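Local structure of CrmK (Actinoalloteichus sp. WH1-2216-6, 5I1V) at residues A6-P11 with Y33-Y38; Y38-V43 with V196-W201; T58-G63 with I78-S83. The protein is a flavin-dependent oxidase carrying covalently bound FAD, which takes part in recycling shunt products during caerulomycin biosynthesis. All coordinates share one frame; numbering follows the deposited sequence.

Interaction 1: A6-P11 with Y33-Y38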
loop_
_atom_site.group_PDB
_atom_site.type_symbol
_atom_site.label_atom_id
_atom_site.label_comp_id
_atom_site.label_asym_id
_atom_site.label_seq_id
_atom_site.Cartn_x
_atom_site.Cartn_y
_atom_site.Cartn_z
ATOM N N ALA A 6 -1.916 -1.457 -27.435
ATOM C CA ALA A 6 -1.299 -0.549 -26.495
ATOM C C ALA A 6 -2.138 0.704 -26.358
ATOM O O ALA A 6 -2.709 1.175 -27.334
ATOM C CB ALA A 6 0.119 -0.181 -26.974
ATOM N N VAL A 7 -2.195 1.266 -25.164
ATOM C CA VAL A 7 -2.887 2.559 -24.962
ATOM C C VAL A 7 -2.002 3.753 -25.246
ATOM O O VAL A 7 -0.826 3.745 -24.912
ATOM C CB VAL A 7 -3.467 2.615 -23.538
ATOM C CG1 VAL A 7 -4.167 3.927 -23.352
ATOM C CG2 VAL A 7 -4.466 1.469 -23.376
ATOM N N THR A 8 -2.550 4.784 -25.901
ATOM C CA THR A 8 -1.851 6.005 -26.122
ATOM C C THR A 8 -2.613 7.089 -25.384
ATOM O O THR A 8 -3.812 7.228 -25.553
ATOM C CB THR A 8 -1.724 6.352 -27.615
ATOM O OG1 THR A 8 -0.912 5.368 -28.260
ATOM C CG2 THR A 8 -1.078 7.708 -27.803
ATOM N N VAL A 9 -1.926 7.821 -24.546
ATOM C CA VAL A 9 -2.536 8.889 -23.772
ATOM C C VAL A 9 -1.905 10.247 -24.099
ATOM O O VAL A 9 -0.760 10.514 -23.709
ATOM C CB VAL A 9 -2.435 8.593 -22.266
ATOM C CG1 VAL A 9 -3.037 9.726 -21.458
ATOM C CG2 VAL A 9 -3.133 7.272 -21.921
ATOM N N LYS A 10 -2.677 11.114 -24.777
ATOM C CA LYS A 10 -2.251 12.483 -25.125
ATOM C C LYS A 10 -2.901 13.435 -24.148
ATOM O O LYS A 10 -3.765 13.019 -23.385
ATOM C CB LYS A 10 -2.681 12.820 -26.572
ATOM C CG LYS A 10 -2.116 11.816 -27.592
ATOM C CD LYS A 10 -1.947 12.390 -28.983
ATOM C CE LYS A 10 -1.236 11.410 -29.902
ATOM N NZ LYS A 10 -2.246 10.515 -30.544
ATOM N N PRO A 11 -2.498 14.726 -24.150
ATOM C CA PRO A 11 -3.014 15.664 -23.147
ATOM C C PRO A 11 -4.520 15.861 -23.137
ATOM O O PRO A 11 -5.065 16.315 -22.141
ATOM C CB PRO A 11 -2.294 16.960 -23.483
ATOM C CG PRO A 11 -1.035 16.556 -24.166
ATOM C CD PRO A 11 -1.336 15.270 -24.874
ATOM N N TYR A 33 3.030 12.050 -25.735
ATOM C CA TYR A 33 2.110 11.063 -25.294
ATOM C C TYR A 33 2.782 10.106 -24.335
ATOM O O TYR A 33 4.011 9.963 -24.322
ATOM C CB TYR A 33 1.478 10.314 -26.501
ATOM C CG TYR A 33 2.419 9.640 -27.438
ATOM C CD1 TYR A 33 2.812 8.340 -27.247
ATOM C CD2 TYR A 33 2.921 10.316 -28.519
ATOM C CE1 TYR A 33 3.659 7.707 -28.142
ATOM C CE2 TYR A 33 3.799 9.728 -29.384
ATOM C CZ TYR A 33 4.162 8.411 -29.200
ATOM O OH TYR A 33 5.056 7.829 -30.075
ATOM N N PHE A 34 1.976 9.457 -23.518
ATOM C CA PHE A 34 2.369 8.237 -22.807
ATOM C C PHE A 34 1.906 7.035 -23.642
ATOM O O PHE A 34 0.793 7.024 -24.266
ATOM C CB PHE A 34 1.706 8.170 -21.432
ATOM C CG PHE A 34 2.096 9.295 -20.525
ATOM C CD1 PHE A 34 1.377 10.469 -20.522
ATOM C CD2 PHE A 34 3.168 9.162 -19.665
ATOM C CE1 PHE A 34 1.706 11.496 -19.649
ATOM C CE2 PHE A 34 3.500 10.183 -18.805
ATOM C CZ PHE A 34 2.783 11.351 -18.824
ATOM N N ARG A 35 2.710 5.977 -23.639
ATOM C CA ARG A 35 2.294 4.754 -24.301
ATOM C C ARG A 35 2.278 3.669 -23.205
ATOM O O ARG A 35 3.244 3.566 -22.478
ATOM C CB ARG A 35 3.295 4.433 -25.427
ATOM C CG ARG A 35 3.052 3.095 -26.137
ATOM C CD ARG A 35 1.789 3.036 -26.924
ATOM N NE ARG A 35 1.726 4.074 -27.961
ATOM C CZ ARG A 35 2.394 4.037 -29.104
ATOM N NH1 ARG A 35 3.187 3.012 -29.408
ATOM N NH2 ARG A 35 2.254 5.016 -29.959
ATOM N N LEU A 36 1.176 2.929 -23.045
ATOM C CA LEU A 36 1.103 1.809 -22.095
ATOM C C LEU A 36 0.973 0.483 -22.870
ATOM O O LEU A 36 -0.126 0.157 -23.306
ATOM C CB LEU A 36 -0.114 1.968 -21.199
ATOM C CG LEU A 36 -0.255 3.186 -20.254
ATOM C CD1 LEU A 36 -0.313 2.758 -18.790
ATOM C CD2 LEU A 36 0.782 4.244 -20.404
ATOM N N PRO A 37 2.097 -0.223 -23.093
ATOM C CA PRO A 37 2.090 -1.499 -23.806
ATOM C C PRO A 37 1.706 -2.669 -22.896
ATOM O O PRO A 37 1.811 -2.581 -21.669
ATOM C CB PRO A 37 3.510 -1.606 -24.319
ATOM C CG PRO A 37 4.306 -0.820 -23.364
ATOM C CD PRO A 37 3.441 0.197 -22.749
ATOM N N TYR A 38 1.288 -3.774 -23.521
ATOM C CA TYR A 38 0.869 -4.952 -22.793
ATOM C C TYR A 38 1.785 -6.155 -23.102
ATOM O O TYR A 38 1.614 -7.199 -22.501
ATOM C CB TYR A 38 -0.610 -5.331 -23.163
ATOM C CG TYR A 38 -1.595 -4.286 -22.715
ATOM C CD1 TYR A 38 -1.931 -4.167 -21.368
ATOM C CD2 TYR A 38 -2.145 -3.370 -23.618
ATOM C CE1 TYR A 38 -2.799 -3.190 -20.932
ATOM C CE2 TYR A 38 -3.017 -2.376 -23.199
ATOM C CZ TYR A 38 -3.341 -2.284 -21.843
ATOM O OH TYR A 38 -4.189 -1.306 -21.389
#

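Interaction 2: Y38-V43 with V196-W201. With FAD (flavin-adenine dinucleotide), chain E.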
loop_
_atom_site.group_PDB
_atom_site.type_symbol
_atom_site.label_atom_id
_atom_site.label_comp_id
_atom_site.label_asym_id
_atom_site.label_seq_id
_atom_site.Cartn_x
_atom_site.Cartn_y
_atom_site.Cartn_z
ATOM N N TYR A 38 1.288 -3.774 -23.521
ATOM C CA TYR A 38 0.869 -4.952 -22.793
ATOM C C TYR A 38 1.785 -6.155 -23.102
ATOM O O TYR A 38 1.614 -7.199 -22.501
ATOM C CB TYR A 38 -0.610 -5.331 -23.163
ATOM C CG TYR A 38 -1.595 -4.286 -22.715
ATOM C CD1 TYR A 38 -1.931 -4.167 -21.368
ATOM C CD2 TYR A 38 -2.145 -3.370 -23.618
ATOM C CE1 TYR A 38 -2.799 -3.190 -20.932
ATOM C CE2 TYR A 38 -3.017 -2.376 -23.199
ATOM C CZ TYR A 38 -3.341 -2.284 -21.843
ATOM O OH TYR A 38 -4.189 -1.306 -21.389
ATOM N N SER A 39 2.735 -6.029 -24.032
ATOM C CA SER A 39 3.574 -7.158 -24.420
ATOM C C SER A 39 4.900 -6.607 -24.908
ATOM O O SER A 39 4.996 -5.429 -25.275
ATOM C CB SER A 39 2.901 -7.901 -25.576
ATOM O OG SER A 39 2.831 -7.043 -26.715
ATOM N N THR A 40 5.898 -7.468 -24.911
ATOM C CA THR A 40 7.187 -7.147 -25.500
ATOM C C THR A 40 7.060 -6.589 -26.927
ATOM O O THR A 40 7.749 -5.644 -27.251
ATOM C CB THR A 40 8.087 -8.379 -25.496
ATOM O OG1 THR A 40 8.251 -8.792 -24.136
ATOM C CG2 THR A 40 9.422 -8.027 -26.097
ATOM N N ALA A 41 6.213 -7.183 -27.772
ATOM C CA ALA A 41 6.045 -6.719 -29.173
ATOM C C ALA A 41 5.540 -5.250 -29.236
ATOM O O ALA A 41 5.913 -4.464 -30.102
ATOM C CB ALA A 41 5.069 -7.622 -29.915
ATOM N N GLN A 42 4.699 -4.878 -28.288
ATOM C CA GLN A 42 4.199 -3.518 -28.246
ATOM C C GLN A 42 5.287 -2.509 -27.722
ATOM O O GLN A 42 5.298 -1.312 -28.072
ATOM C CB GLN A 42 2.919 -3.504 -27.433
ATOM C CG GLN A 42 1.748 -4.093 -28.165
ATOM C CD GLN A 42 0.503 -4.162 -27.301
ATOM O OE1 GLN A 42 0.511 -3.748 -26.138
ATOM N NE2 GLN A 42 -0.567 -4.693 -27.856
ATOM N N VAL A 43 6.185 -2.991 -26.882
ATOM C CA VAL A 43 7.319 -2.191 -26.430
ATOM C C VAL A 43 8.259 -1.938 -27.642
ATOM O O VAL A 43 8.656 -0.781 -27.929
ATOM C CB VAL A 43 8.040 -2.859 -25.271
ATOM C CG1 VAL A 43 9.307 -2.085 -24.932
ATOM C CG2 VAL A 43 7.113 -2.995 -24.076
ATOM N N VAL A 196 15.021 -1.205 -23.131
ATOM C CA VAL A 196 13.832 -1.341 -22.306
ATOM C C VAL A 196 13.779 -2.755 -21.744
ATOM O O VAL A 196 13.599 -3.745 -22.482
ATOM C CB VAL A 196 12.580 -1.072 -23.050
ATOM C CG1 VAL A 196 11.348 -1.199 -22.126
ATOM C CG2 VAL A 196 12.634 0.288 -23.659
ATOM N N ILE A 197 13.900 -2.855 -20.428
ATOM C CA ILE A 197 13.788 -4.156 -19.792
ATOM C C ILE A 197 12.314 -4.541 -19.780
ATOM O O ILE A 197 11.521 -3.804 -19.216
ATOM C CB ILE A 197 14.313 -4.108 -18.331
ATOM C CG1 ILE A 197 15.783 -3.723 -18.326
ATOM C CG2 ILE A 197 14.159 -5.443 -17.598
ATOM C CD1 ILE A 197 16.147 -3.002 -17.043
ATOM N N THR A 198 11.939 -5.674 -20.378
ATOM C CA THR A 198 10.561 -6.094 -20.320
ATOM C C THR A 198 10.281 -7.094 -19.167
ATOM O O THR A 198 9.156 -7.134 -18.574
ATOM C CB THR A 198 10.141 -6.663 -21.683
ATOM O OG1 THR A 198 11.076 -7.622 -22.089
ATOM C CG2 THR A 198 10.128 -5.544 -22.700
ATOM N N ARG A 199 11.257 -7.939 -18.851
ATOM C CA ARG A 199 11.064 -8.919 -17.778
ATOM C C ARG A 199 12.408 -9.435 -17.306
ATOM O O ARG A 199 13.379 -9.347 -17.999
ATOM C CB ARG A 199 10.154 -10.106 -18.202
ATOM C CG ARG A 199 10.697 -10.914 -19.347
ATOM C CD ARG A 199 9.621 -11.673 -20.155
ATOM N NE ARG A 199 8.828 -10.770 -20.964
ATOM C CZ ARG A 199 7.515 -10.585 -20.845
ATOM N NH1 ARG A 199 6.806 -11.335 -20.028
ATOM N NH2 ARG A 199 6.910 -9.679 -21.592
ATOM N N TYR A 200 12.416 -9.982 -16.108
ATOM C CA TYR A 200 13.608 -10.503 -15.444
ATOM C C TYR A 200 13.233 -11.926 -15.077
ATOM O O TYR A 200 12.040 -12.236 -14.855
ATOM C CB TYR A 200 13.878 -9.794 -14.107
ATOM C CG TYR A 200 14.226 -8.340 -14.097
ATOM C CD1 TYR A 200 15.534 -7.945 -14.292
ATOM C CD2 TYR A 200 13.270 -7.355 -13.818
ATOM C CE1 TYR A 200 15.925 -6.616 -14.212
ATOM C CE2 TYR A 200 13.644 -5.996 -13.749
ATOM C CZ TYR A 200 14.982 -5.636 -13.937
ATOM O OH TYR A 200 15.434 -4.327 -13.857
ATOM N N TRP A 201 14.229 -12.756 -14.930
ATOM C CA TRP A 201 14.059 -14.087 -14.370
ATOM C C TRP A 201 14.970 -14.221 -13.164
ATOM O O TRP A 201 16.177 -13.973 -13.233
ATOM C CB TRP A 201 14.391 -15.175 -15.404
ATOM C CG TRP A 201 13.337 -15.395 -16.444
ATOM C CD1 TRP A 201 12.272 -16.211 -16.367
ATOM C CD2 TRP A 201 13.258 -14.747 -17.720
ATOM N NE1 TRP A 201 11.526 -16.144 -17.533
ATOM C CE2 TRP A 201 12.116 -15.250 -18.379
ATOM C CE3 TRP A 201 14.059 -13.828 -18.375
ATOM C CZ2 TRP A 201 11.770 -14.868 -19.680
ATOM C CZ3 TRP A 201 13.712 -13.425 -19.661
ATOM C CH2 TRP A 201 12.590 -13.963 -20.306
HETATM P PA FAD E . 11.185 4.623 -12.330
HETATM O O1A FAD E . 11.088 6.054 -11.864
HETATM O O2A FAD E . 10.031 4.124 -13.150
HETATM O O5B FAD E . 12.536 4.395 -13.097
HETATM C C5B FAD E . 13.811 4.570 -12.489
HETATM C C4B FAD E . 14.876 4.695 -13.588
HETATM O O4B FAD E . 14.962 3.405 -14.227
HETATM C C3B FAD E . 14.613 5.661 -14.723
HETATM O O3B FAD E . 15.858 6.049 -15.274
HETATM C C2B FAD E . 13.880 4.825 -15.734
HETATM O O2B FAD E . 13.755 5.342 -17.062
HETATM C C1B FAD E . 14.591 3.474 -15.583
HETATM N N9A FAD E . 13.677 2.334 -15.841
HETATM C C8A FAD E . 12.456 2.058 -15.289
HETATM N N7A FAD E . 11.902 0.961 -15.900
HETATM C C5A FAD E . 12.778 0.574 -16.803
HETATM C C6A FAD E . 12.791 -0.524 -17.737
HETATM N N6A FAD E . 11.759 -1.344 -17.712
HETATM N N1A FAD E . 13.853 -0.628 -18.543
HETATM C C2A FAD E . 14.868 0.262 -18.536
HETATM N N3A FAD E . 14.958 1.285 -17.648
HETATM C C4A FAD E . 13.892 1.474 -16.829
HETATM N N1 FAD E . 16.069 0.783 -3.523
HETATM C C2 FAD E . 16.625 -0.244 -2.839
HETATM O O2 FAD E . 17.586 -0.859 -3.318
HETATM N N3 FAD E . 16.178 -0.651 -1.632
HETATM C C4 FAD E . 15.183 -0.070 -0.974
HETATM O O4 FAD E . 14.786 -0.513 0.125
HETATM C C4X FAD E . 14.506 1.040 -1.629
HETATM N N5 FAD E . 13.475 1.684 -1.018
HETATM C C5X FAD E . 12.813 2.631 -1.700
HETATM C C6 FAD E . 11.655 3.191 -1.161
HETATM C C7 FAD E . 10.922 4.189 -1.803
HETATM C C7M FAD E . 9.654 4.748 -1.146
HETATM C C8 FAD E . 11.428 4.642 -3.116
HETATM C C8M FAD E . 10.729 5.731 -3.883
HETATM C C9 FAD E . 12.591 4.105 -3.680
HETATM C C9A FAD E . 13.303 3.106 -3.018
HETATM N N10 FAD E . 14.458 2.534 -3.564
HETATM C C10 FAD E . 15.056 1.469 -2.917
HETATM C "C1'" FAD E . 15.130 3.115 -4.726
HETATM C "C2'" FAD E . 14.681 2.446 -5.985
HETATM O "O2'" FAD E . 15.381 1.225 -6.121
HETATM C "C3'" FAD E . 14.864 3.308 -7.189
HETATM O "O3'" FAD E . 14.117 4.540 -6.994
HETATM C "C4'" FAD E . 14.436 2.575 -8.479
HETATM O "O4'" FAD E . 15.195 3.126 -9.555
HETATM C "C5'" FAD E . 12.948 2.731 -8.717
HETATM O "O5'" FAD E . 12.597 1.960 -9.867
HETATM P P FAD E . 11.179 2.281 -10.500
HETATM O O1P FAD E . 10.130 2.281 -9.451
HETATM O O2P FAD E . 10.971 1.428 -11.711
HETATM O O3P FAD E . 11.391 3.816 -10.976
HETATM O O HOH W 1 3.578 -9.241 -21.364
#

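Interaction 3: T58-G63 with I78-S83. With FAD (flavin-adenine dinucleotide), chain E.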
loop_
_atom_site.group_PDB
_atom_site.type_symbol
_atom_site.label_atom_id
_atom_site.label_comp_id
_atom_site.label_asym_id
_atom_site.label_seq_id
_atom_site.Cartn_x
_atom_site.Cartn_y
_atom_site.Cartn_z
ATOM N N THR A 58 11.702 7.794 -22.796
ATOM C CA THR A 58 12.095 7.193 -21.532
ATOM C C THR A 58 11.037 6.193 -21.115
ATOM O O THR A 58 9.876 6.226 -21.584
ATOM C CB THR A 58 12.257 8.226 -20.406
ATOM O OG1 THR A 58 11.031 8.977 -20.279
ATOM C CG2 THR A 58 13.494 9.204 -20.673
ATOM N N VAL A 59 11.435 5.336 -20.189
ATOM C CA VAL A 59 10.597 4.301 -19.664
ATOM C C VAL A 59 10.321 4.480 -18.181
ATOM O O VAL A 59 11.200 4.800 -17.416
ATOM C CB VAL A 59 11.297 2.953 -19.776
ATOM C CG1 VAL A 59 10.382 1.820 -19.344
ATOM C CG2 VAL A 59 11.768 2.782 -21.201
ATOM N N ARG A 60 9.082 4.240 -17.794
ATOM C CA ARG A 60 8.733 4.253 -16.403
ATOM C C ARG A 60 8.174 2.883 -15.992
ATOM O O ARG A 60 7.330 2.366 -16.696
ATOM C CB ARG A 60 7.628 5.207 -16.199
ATOM C CG ARG A 60 7.380 5.378 -14.717
ATOM C CD ARG A 60 6.131 6.072 -14.512
ATOM N NE ARG A 60 6.323 7.490 -14.645
ATOM C CZ ARG A 60 5.436 8.261 -15.266
ATOM N NH1 ARG A 60 4.347 7.689 -15.889
ATOM N NH2 ARG A 60 5.649 9.590 -15.275
ATOM N N SER A 61 8.611 2.349 -14.857
ATOM C CA SER A 61 8.053 1.128 -14.325
ATOM C C SER A 61 7.244 1.509 -13.092
ATOM O O SER A 61 6.013 1.671 -13.194
ATOM C CB SER A 61 9.127 0.059 -14.111
ATOM O OG SER A 61 9.664 -0.312 -15.380
ATOM N N GLY A 62 7.905 1.682 -11.960
ATOM C CA GLY A 62 7.223 2.103 -10.742
ATOM C C GLY A 62 7.214 3.562 -10.394
ATOM O O GLY A 62 6.493 3.986 -9.443
ATOM N N GLY A 63 7.966 4.367 -11.125
ATOM C CA GLY A 63 7.950 5.802 -10.871
ATOM C C GLY A 63 8.670 6.300 -9.641
ATOM O O GLY A 63 8.493 7.458 -9.259
ATOM N N ILE A 78 6.925 8.804 -23.160
ATOM C CA ILE A 78 7.180 7.976 -21.998
ATOM C C ILE A 78 6.421 6.671 -22.132
ATOM O O ILE A 78 5.213 6.671 -22.355
ATOM C CB ILE A 78 6.769 8.706 -20.714
ATOM C CG1 ILE A 78 7.653 9.890 -20.517
ATOM C CG2 ILE A 78 6.805 7.737 -19.521
ATOM C CD1 ILE A 78 7.227 10.775 -19.344
ATOM N N VAL A 79 7.150 5.549 -22.129
ATOM C CA VAL A 79 6.562 4.230 -22.186
ATOM C C VAL A 79 6.333 3.778 -20.730
ATOM O O VAL A 79 7.313 3.590 -19.983
ATOM C CB VAL A 79 7.504 3.233 -22.886
ATOM C CG1 VAL A 79 6.921 1.844 -22.852
ATOM C CG2 VAL A 79 7.754 3.630 -24.331
ATOM N N ASP A 80 5.076 3.605 -20.333
ATOM C CA ASP A 80 4.759 3.300 -18.947
ATOM C C ASP A 80 4.432 1.813 -18.921
ATOM O O ASP A 80 3.508 1.377 -19.576
ATOM C CB ASP A 80 3.610 4.129 -18.465
ATOM C CG ASP A 80 3.249 3.892 -17.018
ATOM O OD1 ASP A 80 3.131 2.739 -16.573
ATOM O OD2 ASP A 80 3.050 4.902 -16.295
ATOM N N LEU A 81 5.218 1.067 -18.170
ATOM C CA LEU A 81 5.101 -0.423 -18.101
ATOM C C LEU A 81 4.202 -0.954 -16.991
ATOM O O LEU A 81 4.200 -2.146 -16.715
ATOM C CB LEU A 81 6.496 -0.992 -17.983
ATOM C CG LEU A 81 7.413 -0.764 -19.180
ATOM C CD1 LEU A 81 8.681 -1.597 -19.016
ATOM C CD2 LEU A 81 6.794 -1.108 -20.511
ATOM N N SER A 82 3.433 -0.088 -16.335
ATOM C CA SER A 82 2.617 -0.521 -15.186
ATOM C C SER A 82 1.559 -1.573 -15.505
ATOM O O SER A 82 1.175 -2.316 -14.625
ATOM C CB SER A 82 1.989 0.705 -14.482
ATOM O OG SER A 82 1.237 1.457 -15.402
ATOM N N SER A 83 1.147 -1.714 -16.762
ATOM C CA SER A 83 0.238 -2.788 -17.145
ATOM C C SER A 83 0.937 -4.122 -17.483
ATOM O O SER A 83 0.273 -5.056 -17.852
ATOM C CB SER A 83 -0.654 -2.341 -18.324
ATOM O OG SER A 83 -1.397 -1.144 -17.986
HETATM P PA FAD E . 11.185 4.623 -12.330
HETATM O O1A FAD E . 11.088 6.054 -11.864
HETATM O O2A FAD E . 10.031 4.124 -13.150
HETATM O O5B FAD E . 12.536 4.395 -13.097
HETATM C C5B FAD E . 13.811 4.570 -12.489
HETATM C C4B FAD E . 14.876 4.695 -13.588
HETATM O O4B FAD E . 14.962 3.405 -14.227
HETATM C C3B FAD E . 14.613 5.661 -14.723
HETATM O O3B FAD E . 15.858 6.049 -15.274
HETATM C C2B FAD E . 13.880 4.825 -15.734
HETATM O O2B FAD E . 13.755 5.342 -17.062
HETATM C C1B FAD E . 14.591 3.474 -15.583
HETATM N N9A FAD E . 13.677 2.334 -15.841
HETATM C C8A FAD E . 12.456 2.058 -15.289
HETATM N N7A FAD E . 11.902 0.961 -15.900
HETATM C C5A FAD E . 12.778 0.574 -16.803
HETATM C C6A FAD E . 12.791 -0.524 -17.737
HETATM N N6A FAD E . 11.759 -1.344 -17.712
HETATM N N1A FAD E . 13.853 -0.628 -18.543
HETATM C C2A FAD E . 14.868 0.262 -18.536
HETATM N N3A FAD E . 14.958 1.285 -17.648
HETATM C C4A FAD E . 13.892 1.474 -16.829
HETATM N N1 FAD E . 16.069 0.783 -3.523
HETATM C C2 FAD E . 16.625 -0.244 -2.839
HETATM O O2 FAD E . 17.586 -0.859 -3.318
HETATM N N3 FAD E . 16.178 -0.651 -1.632
HETATM C C4 FAD E . 15.183 -0.070 -0.974
HETATM O O4 FAD E . 14.786 -0.513 0.125
HETATM C C4X FAD E . 14.506 1.040 -1.629
HETATM N N5 FAD E . 13.475 1.684 -1.018
HETATM C C5X FAD E . 12.813 2.631 -1.700
HETATM C C6 FAD E . 11.655 3.191 -1.161
HETATM C C7 FAD E . 10.922 4.189 -1.803
HETATM C C7M FAD E . 9.654 4.748 -1.146
HETATM C C8 FAD E . 11.428 4.642 -3.116
HETATM C C8M FAD E . 10.729 5.731 -3.883
HETATM C C9 FAD E . 12.591 4.105 -3.680
HETATM C C9A FAD E . 13.303 3.106 -3.018
HETATM N N10 FAD E . 14.458 2.534 -3.564
HETATM C C10 FAD E . 15.056 1.469 -2.917
HETATM C "C1'" FAD E . 15.130 3.115 -4.726
HETATM C "C2'" FAD E . 14.681 2.446 -5.985
HETATM O "O2'" FAD E . 15.381 1.225 -6.121
HETATM C "C3'" FAD E . 14.864 3.308 -7.189
HETATM O "O3'" FAD E . 14.117 4.540 -6.994
HETATM C "C4'" FAD E . 14.436 2.575 -8.479
HETATM O "O4'" FAD E . 15.195 3.126 -9.555
HETATM C "C5'" FAD E . 12.948 2.731 -8.717
HETATM O "O5'" FAD E . 12.597 1.960 -9.867
HETATM P P FAD E . 11.179 2.281 -10.500
HETATM O O1P FAD E . 10.130 2.281 -9.451
HETATM O O2P FAD E . 10.971 1.428 -11.711
HETATM O O3P FAD E . 11.391 3.816 -10.976
#

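Interaction 1: A6-P11 with Y33-Y38
V7 and V9 each trade a pair of backbone hydrogen bonds with L36 and F34, so strand 7-9 pairs antiparallel with strand 33-36 as an outermost strand of the FAD-binding domain's mixed sheet. V9 N to F34 O is the straightest of the four, 2.8 Å at 171°, and lies in the carbonyl plane; L36 N reaches V7 O at 2.9 Å. Between these two hydrogen-bonded pairs sits the non-hydrogen-bonded pair T8 and R35, joined instead through side chains. R35 NE gives a bent hydrogen bond to T8 OG1, 3.0 Å at 135°, with the hydroxyl 31° out of the guanidinium plane. The bend at chi2 brings R35 CD to 3.6 Å from A6 CB, and the bend at chi3 turns NE to the T8 hydroxyl. R35 NH1 forms a salt bridge with E49 of helix 40-52. An alanine in place of R35 is likely to leave the E49 carboxylate without its cationic mate and T8 OG1 without this donor. The same face continues with T8 CG2 lying obliquely against Y33, 3.9 Å from its CB. On the other face V7 and V9 pack CB to CB with L36 and F34, and F34 meets the Y16 ring edge-to-face. At the far end Y38 OH hydrogen-bonds N114 of the second subunit, while V7 CG2 touches the tyrosine at its ring edge, 3.4 Å from that OH.

Interaction 2: Y38-V43 with V196-W201
The first turn of helix 40-52 approaches strand 196-202 at T40 and T198, whose CA atoms are 6.3 Å apart, and the two backbones share no hydrogen bond. T40 OG1 instead accepts from R199 NH2 at 3.0 Å and 152°, the hydroxyl lying at the edge of the guanidinium and 20° out of its plane. R199 CG sits between its backbone N and carbonyl carbon (chi1 61°), and a bend at chi3 swings the guanidinium toward the helix. The cation also meets E97, E99 and E156, and E156 bonds the hydroxyls of T40 and T198 as well, so this carboxylate draws helix and strand to one point. Here helix 40-52 of the FAD-binding domain packs on the central strand of its five-stranded antiparallel sheet. S39 is the N-cap, its OG accepting from Q42 N at 3.3 Å, and Q42 OE1 turns back to take Y38 N at 2.7 Å. One turn along, V43 CG1 presses on V196 CG1 at 3.6 Å, while its CG2 slides past T198 CG2. I197 points away from the helix and reads the adenine with its backbone: its N donates to FAD N1A and its O accepts from FAD N6A, each at 2.9 Å.

Interaction 3: T58-G63 with I78-S83
Three backbone hydrogen bonds hold T58-R60 parallel to I78-D80: V79 N to T58 O, R60 N to V79 O, and L81 N to R60 O. The last is almost straight, 2.9 Å at 176°, and its donor comes in nearly along the C=O axis. Charge adds a buried salt bridge, R60 NH1 to D80 OD2 at 3.1 Å. The carboxylate oxygen lies in the guanidinium plane and is approached on its anti side, with the two flat groups turned 73° apart. The other oxygen, D80 OD1, accepts from S82 N, an Asx turn, and also from S82 OG; the two bonds help hold the carboxylate's rotation. Packing falls on both faces: I78 CG2 lies over one face of the R60 guanidinium, and on the opposite side of the sheet V59 CG1 meets L81 CD1 at 3.8 Å. Further bonds go to the cofactor. V59 O accepts from the ribose hydroxyl O2B; S61 OG, anti to its carbonyl carbon (chi1 -65°), donates to adenine N7A at 2.6 Å. Past the strand end, S61 N and G63 N both donate to phosphate oxygen O2A, and G62 N to O2P at 3.1 Å. A side chain at G62 would probably run into FAD O1P, and G63 has a positive phi that favours glycine. Such a glycine-containing turn, gripping the pyrophosphate with main-chain N-H groups, is characteristic of the PCMH-type FAD-binding domain.

In the fold
From the N terminus, interaction 1 closes first, bringing strand 33-36 back beside strand 7-9 after a connection that includes helix 15-19. Y38 then passes the chain straight into interaction 2, a long closure that returns only at strand 196-202, more than 150 residues later. Interaction 3 is nested inside that loop, joining strands 57-60 and 77-80. Interactions 1 and 3 belong to one mixed sheet, because R35 pairs through its backbone with I78 and D80. Interaction 2 ties the helix after strand 33-36 to the neighbouring antiparallel sheet; V196 against V59, and L81 against V43 and I197, close the seam between the sheets where the adenine end of FAD is bound.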